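Local coordinates for protein SusD homolog (Bacteroides thetaiotaomicron VPI-5482, PDB 3IV0) that probably binds glycans at the outer membrane, as a SusD-family protein expected to work beside a TonB-dependent transporter in sugar uptake, at residues A98-D110 and S121-L133. Residues are numbered along the deposited sequence; the frame is centred on the assembly and turned at random.
Sequences AIQDANILLAEID and SRFKAEAIFMRSL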
loop_
_atom_site.group_PDB
_atom_site.type_symbol
_atom_site.label_atom_id
_atom_site.label_comp_id
_atom_site.label_asym_id
_atom_site.label_seq_id
_atom_site.Cartn_x
_atom_site.Cartn_y
_atom_site.Cartn_z
ATOM N N ALA A 98 -15.160 5.717 5.701
ATOM C CA ALA A 98 -15.134 4.293 5.459
ATOM C C ALA A 98 -15.346 3.489 6.730
ATOM O O ALA A 98 -16.132 2.542 6.766
ATOM C CB ALA A 98 -13.807 3.891 4.751
ATOM N N ILE A 99 -14.597 3.845 7.759
ATOM C CA ILE A 99 -14.676 3.135 9.045
ATOM C C ILE A 99 -16.078 3.215 9.640
ATOM O O ILE A 99 -16.637 2.212 10.080
ATOM C CB ILE A 99 -13.598 3.647 10.040
ATOM C CG1 ILE A 99 -12.200 3.186 9.596
ATOM C CG2 ILE A 99 -13.890 3.214 11.466
ATOM C CD1 ILE A 99 -11.094 4.071 10.163
ATOM N N GLN A 100 -16.646 4.410 9.651
ATOM C CA GLN A 100 -17.971 4.584 10.235
ATOM C C GLN A 100 -19.040 3.860 9.412
ATOM O O GLN A 100 -19.980 3.302 9.981
ATOM C CB GLN A 100 -18.310 6.072 10.400
ATOM C CG GLN A 100 -19.786 6.369 10.696
ATOM C CD GLN A 100 -20.261 5.888 12.069
ATOM O OE1 GLN A 100 -20.782 4.771 12.223
ATOM N NE2 GLN A 100 -20.113 6.748 13.069
ATOM N N ASP A 101 -18.939 3.856 8.085
ATOM C CA ASP A 101 -19.873 3.087 7.272
ATOM C C ASP A 101 -19.717 1.590 7.484
ATOM O O ASP A 101 -20.715 0.840 7.519
ATOM C CB ASP A 101 -19.822 3.518 5.823
ATOM C CG ASP A 101 -20.433 4.907 5.626
ATOM O OD1 ASP A 101 -21.173 5.393 6.528
ATOM O OD2 ASP A 101 -20.177 5.529 4.589
ATOM N N ALA A 102 -18.488 1.100 7.655
ATOM C CA ALA A 102 -18.299 -0.299 8.023
ATOM C C ALA A 102 -18.991 -0.592 9.339
ATOM O O ALA A 102 -19.641 -1.620 9.478
ATOM C CB ALA A 102 -16.781 -0.674 8.102
ATOM N N ASN A 103 -18.799 0.280 10.316
ATOM C CA ASN A 103 -19.451 0.101 11.612
ATOM C C ASN A 103 -20.967 0.024 11.461
ATOM O O ASN A 103 -21.626 -0.816 12.099
ATOM C CB ASN A 103 -19.055 1.223 12.573
ATOM C CG ASN A 103 -17.580 1.172 12.998
ATOM O OD1 ASN A 103 -16.924 0.141 12.886
ATOM N ND2 ASN A 103 -17.087 2.269 13.524
ATOM N N ILE A 104 -21.527 0.898 10.631
ATOM C CA ILE A 104 -22.958 0.894 10.368
ATOM C C ILE A 104 -23.398 -0.397 9.728
ATOM O O ILE A 104 -24.354 -1.024 10.174
ATOM C CB ILE A 104 -23.379 2.106 9.533
ATOM C CG1 ILE A 104 -23.250 3.390 10.356
ATOM C CG2 ILE A 104 -24.820 1.916 8.979
ATOM C CD1 ILE A 104 -23.242 4.651 9.577
ATOM N N LEU A 105 -22.743 -0.817 8.661
ATOM C CA LEU A 105 -23.133 -2.071 8.012
ATOM C C LEU A 105 -23.110 -3.212 9.020
ATOM O O LEU A 105 -24.029 -4.052 9.070
ATOM C CB LEU A 105 -22.219 -2.368 6.803
ATOM C CG LEU A 105 -22.547 -3.649 6.022
ATOM C CD1 LEU A 105 -22.124 -3.579 4.549
ATOM C CD2 LEU A 105 -21.897 -4.872 6.625
ATOM N N LEU A 106 -22.072 -3.289 9.830
ATOM C CA LEU A 106 -21.956 -4.411 10.751
ATOM C C LEU A 106 -23.098 -4.372 11.794
ATOM O O LEU A 106 -23.585 -5.426 12.218
ATOM C CB LEU A 106 -20.571 -4.442 11.412
ATOM C CG LEU A 106 -19.453 -4.789 10.427
ATOM C CD1 LEU A 106 -18.098 -4.398 11.028
ATOM C CD2 LEU A 106 -19.519 -6.274 10.066
ATOM N N ALA A 107 -23.518 -3.180 12.183
ATOM C CA ALA A 107 -24.587 -3.004 13.182
ATOM C C ALA A 107 -25.970 -3.230 12.598
ATOM O O ALA A 107 -26.921 -3.548 13.372
ATOM C CB ALA A 107 -24.497 -1.603 13.755
ATOM N N GLU A 108 -26.160 -3.024 11.297
ATOM C CA GLU A 108 -27.511 -2.981 10.720
ATOM C C GLU A 108 -27.839 -4.109 9.761
ATOM O O GLU A 108 -29.022 -4.378 9.527
ATOM C CB GLU A 108 -27.740 -1.657 10.008
ATOM C CG GLU A 108 -27.566 -0.388 10.821
ATOM C CD GLU A 108 -28.542 -0.274 11.977
ATOM O OE1 GLU A 108 -29.599 -0.925 11.922
ATOM O OE2 GLU A 108 -28.227 0.428 12.949
ATOM N N ILE A 109 -26.854 -4.747 9.149
ATOM C CA ILE A 109 -27.125 -5.683 8.054
ATOM C C ILE A 109 -27.987 -6.913 8.469
ATOM O O ILE A 109 -28.688 -7.476 7.626
ATOM C CB ILE A 109 -25.808 -6.151 7.326
ATOM C CG1 ILE A 109 -26.156 -6.753 5.956
ATOM C CG2 ILE A 109 -24.971 -7.121 8.198
ATOM C CD1 ILE A 109 -24.910 -6.880 5.052
ATOM N N ASP A 110 -27.928 -7.316 9.731
ATOM C CA ASP A 110 -28.758 -8.446 10.210
ATOM C C ASP A 110 -30.245 -8.121 10.125
ATOM O O ASP A 110 -31.077 -9.042 10.130
ATOM C CB ASP A 110 -28.415 -8.815 11.663
ATOM C CG ASP A 110 -27.113 -9.557 11.796
ATOM O OD1 ASP A 110 -26.695 -10.159 10.807
ATOM O OD2 ASP A 110 -26.513 -9.553 12.905
ATOM N N SER A 121 -22.948 -12.902 5.282
ATOM C CA SER A 121 -21.676 -13.194 5.926
ATOM C C SER A 121 -20.518 -12.601 5.134
ATOM O O SER A 121 -19.569 -12.066 5.732
ATOM C CB SER A 121 -21.442 -14.685 6.068
ATOM O OG SER A 121 -22.429 -15.251 6.930
ATOM N N ARG A 122 -20.568 -12.678 3.818
ATOM C CA ARG A 122 -19.506 -12.123 2.989
ATOM C C ARG A 122 -19.426 -10.617 3.148
ATOM O O ARG A 122 -18.320 -10.074 3.291
ATOM C CB ARG A 122 -19.755 -12.485 1.533
ATOM C CG ARG A 122 -18.701 -11.915 0.584
ATOM C CD ARG A 122 -18.838 -12.424 -0.818
ATOM N NE ARG A 122 -18.686 -13.855 -0.808
ATOM C CZ ARG A 122 -18.940 -14.665 -1.814
ATOM N NH1 ARG A 122 -19.361 -14.172 -2.970
ATOM N NH2 ARG A 122 -18.781 -15.974 -1.650
ATOM N N PHE A 123 -20.535 -9.904 3.140
ATOM C CA PHE A 123 -20.512 -8.455 3.213
ATOM C C PHE A 123 -19.983 -8.020 4.572
ATOM O O PHE A 123 -19.280 -7.010 4.690
ATOM C CB PHE A 123 -21.896 -7.860 2.907
ATOM C CG PHE A 123 -22.414 -8.138 1.499
ATOM C CD1 PHE A 123 -21.620 -8.664 0.509
ATOM C CD2 PHE A 123 -23.731 -7.802 1.185
ATOM C CE1 PHE A 123 -22.136 -8.895 -0.766
ATOM C CE2 PHE A 123 -24.249 -8.036 -0.089
ATOM C CZ PHE A 123 -23.473 -8.573 -1.049
ATOM N N LYS A 124 -20.323 -8.766 5.614
ATOM C CA LYS A 124 -19.787 -8.479 6.927
ATOM C C LYS A 124 -18.277 -8.658 6.875
ATOM O O LYS A 124 -17.534 -7.816 7.410
ATOM C CB LYS A 124 -20.377 -9.399 7.991
ATOM C CG LYS A 124 -21.829 -9.099 8.361
ATOM C CD LYS A 124 -22.308 -10.135 9.410
ATOM C CE LYS A 124 -23.736 -9.953 9.816
ATOM N NZ LYS A 124 -24.144 -11.178 10.605
ATOM N N ALA A 125 -17.798 -9.769 6.319
ATOM C CA ALA A 125 -16.347 -10.029 6.235
ATOM C C ALA A 125 -15.634 -8.935 5.457
ATOM O O ALA A 125 -14.549 -8.461 5.879
ATOM C CB ALA A 125 -16.088 -11.358 5.599
ATOM N N GLU A 126 -16.208 -8.494 4.347
ATOM C CA GLU A 126 -15.629 -7.421 3.587
ATOM C C GLU A 126 -15.594 -6.108 4.334
ATOM O O GLU A 126 -14.591 -5.364 4.278
ATOM C CB GLU A 126 -16.394 -7.233 2.268
ATOM C CG GLU A 126 -16.269 -8.350 1.298
ATOM C CD GLU A 126 -16.931 -8.016 -0.001
ATOM O OE1 GLU A 126 -16.483 -7.075 -0.666
ATOM O OE2 GLU A 126 -17.932 -8.659 -0.373
ATOM N N ALA A 127 -16.636 -5.815 5.099
ATOM C CA ALA A 127 -16.673 -4.605 5.881
ATOM C C ALA A 127 -15.623 -4.653 6.995
ATOM O O ALA A 127 -14.969 -3.628 7.263
ATOM C CB ALA A 127 -18.096 -4.400 6.490
ATOM N N ILE A 128 -15.466 -5.796 7.651
ATOM C CA ILE A 128 -14.415 -5.929 8.664
ATOM C C ILE A 128 -13.047 -5.759 8.018
ATOM O O ILE A 128 -12.176 -5.066 8.575
ATOM C CB ILE A 128 -14.503 -7.273 9.349
ATOM C CG1 ILE A 128 -15.754 -7.311 10.224
ATOM C CG2 ILE A 128 -13.242 -7.543 10.220
ATOM C CD1 ILE A 128 -16.234 -8.733 10.573
ATOM N N PHE A 129 -12.828 -6.354 6.856
ATOM C CA PHE A 129 -11.582 -6.167 6.147
ATOM C C PHE A 129 -11.318 -4.696 5.841
ATOM O O PHE A 129 -10.213 -4.172 6.107
ATOM C CB PHE A 129 -11.525 -6.993 4.861
ATOM C CG PHE A 129 -10.306 -6.699 4.023
ATOM C CD1 PHE A 129 -9.065 -7.226 4.378
ATOM C CD2 PHE A 129 -10.374 -5.841 2.946
ATOM C CE1 PHE A 129 -7.936 -6.918 3.644
ATOM C CE2 PHE A 129 -9.231 -5.526 2.211
ATOM C CZ PHE A 129 -8.014 -6.089 2.560
HETATM N N MSE A 130 -12.289 -3.989 5.306
HETATM C CA MSE A 130 -12.097 -2.639 4.900
HETATM C C MSE A 130 -11.932 -1.725 6.069
HETATM O O MSE A 130 -11.163 -0.756 5.980
HETATM C CB MSE A 130 -13.248 -2.187 3.981
HETATM C CG MSE A 130 -13.155 -2.873 2.619
HETATM SE SE MSE A 130 -11.512 -2.688 1.639
HETATM C CE MSE A 130 -11.570 -0.862 1.367
ATOM N N ARG A 131 -12.605 -2.002 7.161
ATOM C CA ARG A 131 -12.378 -1.225 8.377
ATOM C C ARG A 131 -10.959 -1.383 8.872
ATOM O O ARG A 131 -10.305 -0.393 9.229
ATOM C CB ARG A 131 -13.381 -1.611 9.460
ATOM C CG ARG A 131 -13.237 -0.790 10.737
ATOM C CD ARG A 131 -14.318 -1.098 11.755
ATOM N NE ARG A 131 -14.125 -2.441 12.255
ATOM C CZ ARG A 131 -15.004 -3.134 12.976
ATOM N NH1 ARG A 131 -16.151 -2.606 13.290
ATOM N NH2 ARG A 131 -14.717 -4.365 13.377
ATOM N N SER A 132 -10.495 -2.631 8.919
ATOM C CA SER A 132 -9.126 -2.938 9.321
ATOM C C SER A 132 -8.103 -2.323 8.395
ATOM O O SER A 132 -7.073 -1.790 8.865
ATOM C CB SER A 132 -8.885 -4.427 9.433
ATOM O OG SER A 132 -9.828 -4.995 10.345
ATOM N N LEU A 133 -8.356 -2.377 7.095
ATOM C CA LEU A 133 -7.441 -1.776 6.136
ATOM C C LEU A 133 -7.339 -0.275 6.320
ATOM O O LEU A 133 -6.273 0.313 6.264
ATOM C CB LEU A 133 -7.863 -2.102 4.702
ATOM C CG LEU A 133 -6.890 -1.688 3.618
ATOM C CD1 LEU A 133 -5.566 -2.462 3.683
ATOM C CD2 LEU A 133 -7.533 -1.947 2.258
HETATM O O HOH W 1 -24.014 -9.635 13.395
#
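R131 lies across helix 98-108 as a knob among I99, A102, N103 and L106, the two helices running antiparallel. Its CB rests on A102 CB at 3.8 Å, and CG, held anti to the backbone N (chi1 -177°), runs past I99 CG2. CD then passes N103, and a bend at chi3 (68°) turns the guanidinium so that NH1 donates to N103 OD1 at 2.9 Å, nearly straight. The oxygen lies in the guanidinium plane, although the amide itself is turned 57° from it. L106 CD1 covers one face of the group, 3.5 Å from NH1. Cut back to an alanine, this position would probably leave N103 OD1 without this donor and open a gap beside L106 CD1 and I99 CG2, where the chain beyond CB had been.

L106 returns the favour as a knob among K124, A127, I128 and R131, with CD1 against I128 CG1. Between the helices A102 and A127 are small enough to let the axes close to 8.8 Å; L105 CD2 also packs on A127 CB. At the far end the extended K124 crosses I109, whose CG2 presses tightly on CE, and NZ forms a salt bridge with D110 OD1 at 2.8 Å, using the syn lone pair of that oxygen.

Helices 93-108 and 117-142 thus form a helical hairpin, consistent with the TPR-like architecture of SusD proteins; helix 19-39 packs against F123 and M130, and helix 202-219 against F129 and S132.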